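Local coordinates for protein inactive glucansucrase (Lactobacillus reuteri, PDB 5JBD) that is an inactive glucansucrase of glycoside hydrolase family 70, built round a (beta/alpha)8 barrel, at residues Phe261-Gly266 against Asp278-Asp283; Asp315-Asn320 against Pro337-Asp342. All coordinates share one frame; numbering follows the deposited sequence.

Interaction 1. Residues Phe261-Gly266 against Asp278-Asp283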
ATOM      1  N   PHE A 261      17.890   8.414   6.782  1.00 24.62           N
ATOM      2  CA  PHE A 261      17.049   9.233   7.670  1.00 25.48           C
ATOM      3  C   PHE A 261      16.237   8.377   8.634  1.00 25.82           C
ATOM      4  O   PHE A 261      16.262   8.583   9.851  1.00 26.07           O
ATOM      5  CB  PHE A 261      16.118  10.100   6.809  1.00 25.91           C
ATOM      6  CG  PHE A 261      15.106  10.910   7.579  1.00 26.49           C
ATOM      7  CD1 PHE A 261      15.466  12.103   8.192  1.00 26.52           C
ATOM      8  CD2 PHE A 261      13.771  10.509   7.630  1.00 26.79           C
ATOM      9  CE1 PHE A 261      14.523  12.869   8.874  1.00 27.88           C
ATOM     10  CE2 PHE A 261      12.826  11.274   8.301  1.00 27.08           C
ATOM     11  CZ  PHE A 261      13.205  12.452   8.933  1.00 27.13           C
ATOM     12  N   LEU A 262      15.540   7.391   8.090  1.00 26.11           N
ATOM     13  CA  LEU A 262      14.698   6.513   8.909  1.00 25.01           C
ATOM     14  C   LEU A 262      15.522   5.676   9.897  1.00 25.20           C
ATOM     15  O   LEU A 262      15.109   5.493  11.040  1.00 24.91           O
ATOM     16  CB  LEU A 262      13.823   5.634   8.025  1.00 24.50           C
ATOM     17  CG  LEU A 262      12.767   6.401   7.214  1.00 23.53           C
ATOM     18  CD1 LEU A 262      12.173   5.491   6.171  1.00 23.63           C
ATOM     19  CD2 LEU A 262      11.678   7.003   8.103  1.00 23.76           C
ATOM     20  N   LEU A 263      16.710   5.244   9.477  1.00 25.11           N
ATOM     21  CA  LEU A 263      17.602   4.450  10.329  1.00 25.29           C
ATOM     22  C   LEU A 263      18.273   5.264  11.437  1.00 26.01           C
ATOM     23  O   LEU A 263      18.893   4.675  12.330  1.00 25.94           O
ATOM     24  CB  LEU A 263      18.678   3.733   9.488  1.00 25.69           C
ATOM     25  CG  LEU A 263      18.225   2.618   8.530  1.00 24.18           C
ATOM     26  CD1 LEU A 263      19.307   2.321   7.492  1.00 24.88           C
ATOM     27  CD2 LEU A 263      17.843   1.333   9.259  1.00 24.89           C
ATOM     28  N   ASN A 264      18.151   6.598  11.375  1.00 25.58           N
ATOM     29  CA  ASN A 264      18.656   7.508  12.393  1.00 26.44           C
ATOM     30  C   ASN A 264      17.615   8.576  12.805  1.00 26.89           C
ATOM     31  O   ASN A 264      17.990   9.662  13.256  1.00 25.80           O
ATOM     32  CB  ASN A 264      19.922   8.187  11.846  1.00 26.94           C
ATOM     33  CG  ASN A 264      21.056   7.208  11.663  1.00 25.91           C
ATOM     34  OD1 ASN A 264      21.719   6.843  12.620  1.00 26.57           O
ATOM     35  ND2 ASN A 264      21.257   6.754  10.445  1.00 25.57           N
ATOM     36  N   TYR A 265      16.327   8.240  12.688  1.00 25.84           N
ATOM     37  CA  TYR A 265      15.223   9.221  12.794  1.00 26.97           C
ATOM     38  C   TYR A 265      15.297  10.160  14.009  1.00 29.13           C
ATOM     39  O   TYR A 265      15.347  11.396  13.857  1.00 29.64           O
ATOM     40  CB  TYR A 265      13.858   8.514  12.738  1.00 27.17           C
ATOM     41  CG  TYR A 265      12.692   9.469  12.878  1.00 26.81           C
ATOM     42  CD1 TYR A 265      12.365  10.343  11.845  1.00 27.84           C
ATOM     43  CD2 TYR A 265      11.947   9.529  14.050  1.00 27.30           C
ATOM     44  CE1 TYR A 265      11.325  11.249  11.968  1.00 27.43           C
ATOM     45  CE2 TYR A 265      10.879  10.413  14.174  1.00 28.08           C
ATOM     46  CZ  TYR A 265      10.575  11.266  13.124  1.00 28.28           C
ATOM     47  OH  TYR A 265       9.559  12.179  13.240  1.00 28.97           O
ATOM     48  N   GLY A 266      15.283   9.592  15.208  1.00 30.33           N
ATOM     49  CA  GLY A 266      15.281  10.403  16.428  1.00 31.61           C
ATOM     50  C   GLY A 266      16.510  11.313  16.544  1.00 34.12           C
ATOM     51  O   GLY A 266      16.389  12.506  16.863  1.00 31.37           O
ATOM     52  N   ASP A 278      15.503   0.149  13.036  1.00 23.59           N
ATOM     53  CA  ASP A 278      16.560  -0.851  12.914  1.00 24.10           C
ATOM     54  C   ASP A 278      16.604  -1.506  11.535  1.00 23.82           C
ATOM     55  O   ASP A 278      17.642  -2.049  11.130  1.00 23.67           O
ATOM     56  CB  ASP A 278      16.359  -1.932  13.967  1.00 24.29           C
ATOM     57  CG  ASP A 278      16.397  -1.373  15.372  1.00 25.20           C
ATOM     58  OD1 ASP A 278      17.495  -0.963  15.818  1.00 24.13           O
ATOM     59  OD2 ASP A 278      15.318  -1.297  16.014  1.00 25.14           O
ATOM     60  N   GLY A 279      15.484  -1.479  10.829  1.00 23.07           N
ATOM     61  CA  GLY A 279      15.388  -2.095   9.520  1.00 22.85           C
ATOM     62  C   GLY A 279      14.076  -1.760   8.858  1.00 22.24           C
ATOM     63  O   GLY A 279      13.343  -0.892   9.352  1.00 21.99           O
ATOM     64  N   PHE A 280      13.784  -2.437   7.747  1.00 21.03           N
ATOM     65  CA  PHE A 280      12.613  -2.116   6.930  1.00 22.48           C
ATOM     66  C   PHE A 280      11.716  -3.286   6.574  1.00 22.72           C
ATOM     67  O   PHE A 280      12.178  -4.417   6.348  1.00 22.15           O
ATOM     68  CB  PHE A 280      13.060  -1.457   5.629  1.00 24.02           C
ATOM     69  CG  PHE A 280      13.859  -0.213   5.841  1.00 24.33           C
ATOM     70  CD1 PHE A 280      13.247   0.936   6.350  1.00 25.06           C
ATOM     71  CD2 PHE A 280      15.218  -0.173   5.551  1.00 23.92           C
ATOM     72  CE1 PHE A 280      13.975   2.095   6.554  1.00 24.41           C
ATOM     73  CE2 PHE A 280      15.949   0.993   5.755  1.00 24.84           C
ATOM     74  CZ  PHE A 280      15.332   2.124   6.254  1.00 23.74           C
ATOM     75  N   ARG A 281      10.419  -2.995   6.526  1.00 20.64           N
ATOM     76  CA  ARG A 281       9.459  -3.789   5.793  1.00 20.99           C
ATOM     77  C   ARG A 281       9.304  -3.077   4.457  1.00 21.77           C
ATOM     78  O   ARG A 281       8.896  -1.918   4.426  1.00 22.97           O
ATOM     79  CB  ARG A 281       8.140  -3.886   6.573  1.00 21.36           C
ATOM     80  CG  ARG A 281       7.055  -4.726   5.931  1.00 21.54           C
ATOM     81  CD  ARG A 281       6.242  -3.946   4.909  1.00 22.07           C
ATOM     82  NE  ARG A 281       5.017  -4.631   4.488  1.00 22.57           N
ATOM     83  CZ  ARG A 281       4.147  -4.138   3.602  1.00 23.15           C
ATOM     84  NH1 ARG A 281       4.357  -2.959   3.031  1.00 22.95           N
ATOM     85  NH2 ARG A 281       3.046  -4.814   3.305  1.00 24.78           N
ATOM     86  N   VAL A 282       9.641  -3.745   3.355  1.00 21.97           N
ATOM     87  CA  VAL A 282       9.719  -3.079   2.057  1.00 22.53           C
ATOM     88  C   VAL A 282       8.416  -3.245   1.269  1.00 22.68           C
ATOM     89  O   VAL A 282       8.113  -4.332   0.749  1.00 21.92           O
ATOM     90  CB  VAL A 282      10.932  -3.561   1.243  1.00 23.07           C
ATOM     91  CG1 VAL A 282      11.036  -2.783  -0.061  1.00 23.96           C
ATOM     92  CG2 VAL A 282      12.212  -3.408   2.063  1.00 23.05           C
ATOM     93  N   ASP A 283       7.635  -2.164   1.209  1.00 22.43           N
ATOM     94  CA  ASP A 283       6.342  -2.175   0.524  1.00 21.37           C
ATOM     95  C   ASP A 283       6.508  -2.314  -0.980  1.00 21.29           C
ATOM     96  O   ASP A 283       7.403  -1.689  -1.577  1.00 21.75           O
ATOM     97  CB  ASP A 283       5.596  -0.869   0.807  1.00 22.54           C
ATOM     98  CG  ASP A 283       4.194  -0.849   0.211  1.00 23.42           C
ATOM     99  OD1 ASP A 283       3.354  -1.694   0.606  1.00 22.21           O
ATOM    100  OD2 ASP A 283       3.949   0.017  -0.643  1.00 24.56           O
TER

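Interaction 2. Residues Asp315-Asn320 against Pro337-Asp342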
ATOM      1  N   ASP A 315      19.967  -8.308  13.785  1.00 25.10           N
ATOM      2  CA  ASP A 315      19.659  -7.054  14.503  1.00 26.11           C
ATOM      3  C   ASP A 315      19.044  -5.988  13.583  1.00 26.48           C
ATOM      4  O   ASP A 315      18.375  -5.064  14.071  1.00 27.60           O
ATOM      5  CB  ASP A 315      20.905  -6.476  15.177  1.00 27.23           C
ATOM      6  CG  ASP A 315      21.296  -7.206  16.466  1.00 29.01           C
ATOM      7  OD1 ASP A 315      20.506  -7.996  17.009  1.00 29.37           O
ATOM      8  OD2 ASP A 315      22.429  -6.992  16.941  1.00 30.80           O
ATOM      9  N   HIS A 316      19.269  -6.107  12.270  1.00 25.50           N
ATOM     10  CA  HIS A 316      18.703  -5.175  11.287  1.00 24.24           C
ATOM     11  C   HIS A 316      17.764  -5.898  10.322  1.00 25.25           C
ATOM     12  O   HIS A 316      17.778  -5.672   9.111  1.00 25.12           O
ATOM     13  CB  HIS A 316      19.854  -4.432  10.584  1.00 24.19           C
ATOM     14  CG  HIS A 316      20.660  -3.591  11.526  1.00 25.12           C
ATOM     15  ND1 HIS A 316      20.234  -2.348  11.954  1.00 24.51           N
ATOM     16  CD2 HIS A 316      21.832  -3.830  12.167  1.00 25.92           C
ATOM     17  CE1 HIS A 316      21.116  -1.854  12.807  1.00 25.58           C
ATOM     18  NE2 HIS A 316      22.094  -2.730  12.952  1.00 26.58           N
ATOM     19  N   LEU A 317      16.909  -6.754  10.894  1.00 24.01           N
ATOM     20  CA  LEU A 317      15.994  -7.579  10.115  1.00 24.09           C
ATOM     21  C   LEU A 317      15.228  -6.734   9.133  1.00 23.82           C
ATOM     22  O   LEU A 317      14.624  -5.739   9.525  1.00 23.58           O
ATOM     23  CB  LEU A 317      15.001  -8.298  11.042  1.00 25.24           C
ATOM     24  CG  LEU A 317      14.205  -9.449  10.418  1.00 26.05           C
ATOM     25  CD1 LEU A 317      15.120 -10.602  10.002  1.00 26.12           C
ATOM     26  CD2 LEU A 317      13.119  -9.926  11.386  1.00 26.46           C
ATOM     27  N   SER A 318      15.272  -7.116   7.859  1.00 22.59           N
ATOM     28  CA  SER A 318      14.485  -6.476   6.821  1.00 21.84           C
ATOM     29  C   SER A 318      13.778  -7.533   5.972  1.00 21.00           C
ATOM     30  O   SER A 318      14.308  -8.630   5.759  1.00 20.05           O
ATOM     31  CB  SER A 318      15.371  -5.549   5.965  1.00 21.95           C
ATOM     32  OG  SER A 318      15.922  -4.493   6.765  1.00 23.23           O
ATOM     33  N   TYR A 319      12.588  -7.197   5.483  1.00 20.37           N
ATOM     34  CA  TYR A 319      11.704  -8.174   4.845  1.00 20.68           C
ATOM     35  C   TYR A 319      10.832  -7.527   3.782  1.00 20.55           C
ATOM     36  O   TYR A 319      10.266  -6.429   4.015  1.00 20.52           O
ATOM     37  CB  TYR A 319      10.852  -8.927   5.892  1.00 20.60           C
ATOM     38  CG  TYR A 319      10.359  -8.134   7.105  1.00 20.70           C
ATOM     39  CD1 TYR A 319      11.178  -7.948   8.225  1.00 21.05           C
ATOM     40  CD2 TYR A 319       9.046  -7.656   7.176  1.00 20.19           C
ATOM     41  CE1 TYR A 319      10.737  -7.244   9.347  1.00 20.58           C
ATOM     42  CE2 TYR A 319       8.597  -6.957   8.295  1.00 20.39           C
ATOM     43  CZ  TYR A 319       9.447  -6.759   9.385  1.00 20.46           C
ATOM     44  OH  TYR A 319       9.006  -6.081  10.514  1.00 20.09           O
ATOM     45  N   ASN A 320      10.730  -8.192   2.628  1.00 19.66           N
ATOM     46  CA  ASN A 320      10.104  -7.625   1.428  1.00 20.78           C
ATOM     47  C   ASN A 320       8.703  -8.130   1.242  1.00 21.12           C
ATOM     48  O   ASN A 320       8.490  -9.332   1.240  1.00 22.65           O
ATOM     49  CB  ASN A 320      10.910  -7.983   0.167  1.00 20.50           C
ATOM     50  CG  ASN A 320      12.272  -7.316   0.123  1.00 21.10           C
ATOM     51  OD1 ASN A 320      12.577  -6.457   0.942  1.00 22.38           O
ATOM     52  ND2 ASN A 320      13.113  -7.739  -0.822  1.00 21.69           N
ATOM     53  N   PRO A 337      19.627 -10.356   0.905  1.00 22.55           N
ATOM     54  CA  PRO A 337      19.706  -9.083   1.627  1.00 22.32           C
ATOM     55  C   PRO A 337      18.431  -8.718   2.427  1.00 22.65           C
ATOM     56  O   PRO A 337      18.512  -7.952   3.400  1.00 24.06           O
ATOM     57  CB  PRO A 337      19.975  -8.078   0.517  1.00 22.71           C
ATOM     58  CG  PRO A 337      19.348  -8.681  -0.685  1.00 23.37           C
ATOM     59  CD  PRO A 337      19.591 -10.159  -0.551  1.00 23.58           C
ATOM     60  N   GLN A 338      17.288  -9.263   2.021  1.00 22.54           N
ATOM     61  CA  GLN A 338      16.018  -9.178   2.778  1.00 22.06           C
ATOM     62  C   GLN A 338      15.328 -10.535   2.783  1.00 21.84           C
ATOM     63  O   GLN A 338      15.638 -11.383   1.953  1.00 21.14           O
ATOM     64  CB  GLN A 338      15.081  -8.166   2.123  1.00 22.52           C
ATOM     65  CG  GLN A 338      15.650  -6.749   2.032  1.00 21.49           C
ATOM     66  CD  GLN A 338      16.352  -6.444   0.726  1.00 21.14           C
ATOM     67  OE1 GLN A 338      15.984  -6.963  -0.345  1.00 21.07           O
ATOM     68  NE2 GLN A 338      17.342  -5.543   0.793  1.00 22.83           N
ATOM     69  N   LEU A 339      14.376 -10.726   3.693  1.00 20.97           N
ATOM     70  CA  LEU A 339      13.542 -11.928   3.702  1.00 21.05           C
ATOM     71  C   LEU A 339      12.512 -11.931   2.572  1.00 21.14           C
ATOM     72  O   LEU A 339      11.932 -10.892   2.238  1.00 21.56           O
ATOM     73  CB  LEU A 339      12.793 -12.080   5.019  1.00 21.18           C
ATOM     74  CG  LEU A 339      13.612 -12.051   6.307  1.00 21.10           C
ATOM     75  CD1 LEU A 339      12.709 -12.369   7.492  1.00 22.07           C
ATOM     76  CD2 LEU A 339      14.778 -13.021   6.225  1.00 21.19           C
ATOM     77  N   TYR A 340      12.306 -13.111   2.004  1.00 20.48           N
ATOM     78  CA  TYR A 340      11.254 -13.386   1.016  1.00 21.08           C
ATOM     79  C   TYR A 340       9.898 -13.578   1.728  1.00 21.81           C
ATOM     80  O   TYR A 340       9.835 -14.272   2.743  1.00 22.40           O
ATOM     81  CB  TYR A 340      11.619 -14.671   0.198  1.00 21.99           C
ATOM     82  CG  TYR A 340      10.440 -15.250  -0.532  1.00 20.85           C
ATOM     83  CD1 TYR A 340       9.932 -14.619  -1.653  1.00 21.08           C
ATOM     84  CD2 TYR A 340       9.809 -16.422  -0.091  1.00 21.10           C
ATOM     85  CE1 TYR A 340       8.809 -15.107  -2.306  1.00 20.30           C
ATOM     86  CE2 TYR A 340       8.698 -16.932  -0.754  1.00 20.40           C
ATOM     87  CZ  TYR A 340       8.192 -16.258  -1.853  1.00 20.82           C
ATOM     88  OH  TYR A 340       7.068 -16.722  -2.511  1.00 20.72           O
ATOM     89  N   MET A 341       8.809 -13.011   1.197  1.00 22.04           N
ATOM     90  CA  MET A 341       7.464 -13.229   1.793  1.00 21.02           C
ATOM     91  C   MET A 341       6.820 -14.502   1.243  1.00 21.09           C
ATOM     92  O   MET A 341       6.500 -14.585   0.055  1.00 20.60           O
ATOM     93  CB  MET A 341       6.529 -12.031   1.546  1.00 22.40           C
ATOM     94  CG  MET A 341       5.248 -12.081   2.368  1.00 22.75           C
ATOM     95  SD  MET A 341       4.308 -10.537   2.412  1.00 22.49           S
ATOM     96  CE  MET A 341       3.039 -10.853   1.189  1.00 21.78           C
ATOM     97  N   ASP A 342       6.630 -15.495   2.110  1.00 21.13           N
ATOM     98  CA  ASP A 342       6.066 -16.794   1.706  1.00 21.56           C
ATOM     99  C   ASP A 342       4.535 -16.728   1.608  1.00 21.51           C
ATOM    100  O   ASP A 342       3.810 -17.282   2.445  1.00 22.88           O
ATOM    101  CB  ASP A 342       6.538 -17.899   2.677  1.00 20.96           C
ATOM    102  CG  ASP A 342       6.142 -19.300   2.236  1.00 20.41           C
ATOM    103  OD1 ASP A 342       5.783 -19.540   1.053  1.00 20.70           O
ATOM    104  OD2 ASP A 342       6.217 -20.194   3.085  1.00 20.24           O
TER
HETATM  105  O   HOH W   1       9.021 -11.215  -1.163  1.00 22.88           O

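Interaction 1. Residues Phe261-Gly266 against Asp278-Asp283
In the (beta/alpha)8 barrel, helix 249-263 comes before strand 279-282 in the chain, with the short helix 265-269 between, and Leu262 and Leu263 at the end of helix 249-263 meet Phe280 on the outer side of the strand. The approach is narrow: the backbones come nearest at Leu263 and Asp278, whose CA atoms are 6.0 Å apart, and no hydrogen bond joins the two segments. Phe280 has CG beside its backbone N and anti to its carbonyl carbon (chi1 -58°), a setting that carries the ring out to the helix. Leu262 comes to the ring's edge, near its plane, with its CB 3.8 Å from Phe280 CE1; its CD1 branch reaches the same CE1 at 3.9 Å. Leu263 runs at about a right angle to Phe280 and puts its CG 3.7 Å from Phe280 CZ. Its CD2 methyl goes past the ring to the main chain, 3.8 Å from Asp278 C. Met296 of helix 291-304 and Ile748 of strand 743-748 also touch Phe280. Beyond the contact, Arg281 and Asp283 form a salt bridge: Arg281 NH1 donates to Asp283 OD1 at 2.9 Å, with the acceptor 15° out of the guanidinium plane and offering its anti lone pair. Asp747 is a second salt-bridge partner of this NH1. Across the contact itself, all five touching residues are buried and the side-chain meetings are apolar, which implies that helix and strand are held here by close packing of two leucines on a phenyl ring and on the adjoining main chain, without directional bonds.

Interaction 2. Residues Asp315-Asn320 against Pro337-Asp342
Asn320 and Gln338 bring their side chains together at an oblique angle, the amide planes 32° apart, and join through one bond: Asn320 ND2 donates to Gln338 OE1 at 3.0 Å, with an N-H...O angle of 158°. The donor is tilted from the carbonyl plane of Gln338, while the acceptor lies close to the amide plane of Asn320. A bend at chi2 (93°) turns the Gln338 amide back to this position, and its NE2 donates to the main-chain oxygen of Leu293. The other end of the Asn320 amide fares differently. OD1 lies 3.3 Å from Gln338 CB, against aliphatic carbon, and this buried oxygen has no hydrogen-bond partner in the model. Leu339 points its side chain elsewhere: its CB packs 3.8 Å from Tyr319 CB, and its CD1 meets Leu317 CD1 at 3.9 Å, the two leucine chains crossing at about a right angle. The Tyr319 ring leads away from Leu339, and its OH bonds to Gln745. Between these two sets of side chains run the backbone bonds, Leu339 N to Ser318 O at 2.9 Å and Asn320 N to Leu339 O at 3.0 Å. A water extends the link, donating to Asn320 O at 3.1 Å and accepting from Met341 N; Trp386 NE1 also bonds to Asn320 O. Leu339 thus bonds to the residues before and after Tyr319, the pattern of a parallel bridge. Since 319-320 and 340-341 are the first and last strands across the eight-stranded parallel sheet, this single bridge is the closure typical of a (beta/alpha)8 barrel.

Overall arrangement
Both contacts are buried in the barrel domain, their centres about 13 Å apart, and they follow one another along the chain. They share a seam, because strands 279-282 and 319-320 are neighbours in the parallel sheet: Val282 N lies 2.8 Å from Tyr319 O, a probable hydrogen bond, and Asp278 O lies 2.7 Å from His316 ND1, another. Their chemistry follows their place. Interaction 1 joins a helix to a strand through apolar side chains, one of them also resting on the main chain, with no hydrogen bond across, and buries 193 Å². Interaction 2 joins strand to strand, adds main-chain, amide and water-mediated bonds to its apolar contacts, and buries 354 Å². Helix 291-304 touches side chains of both.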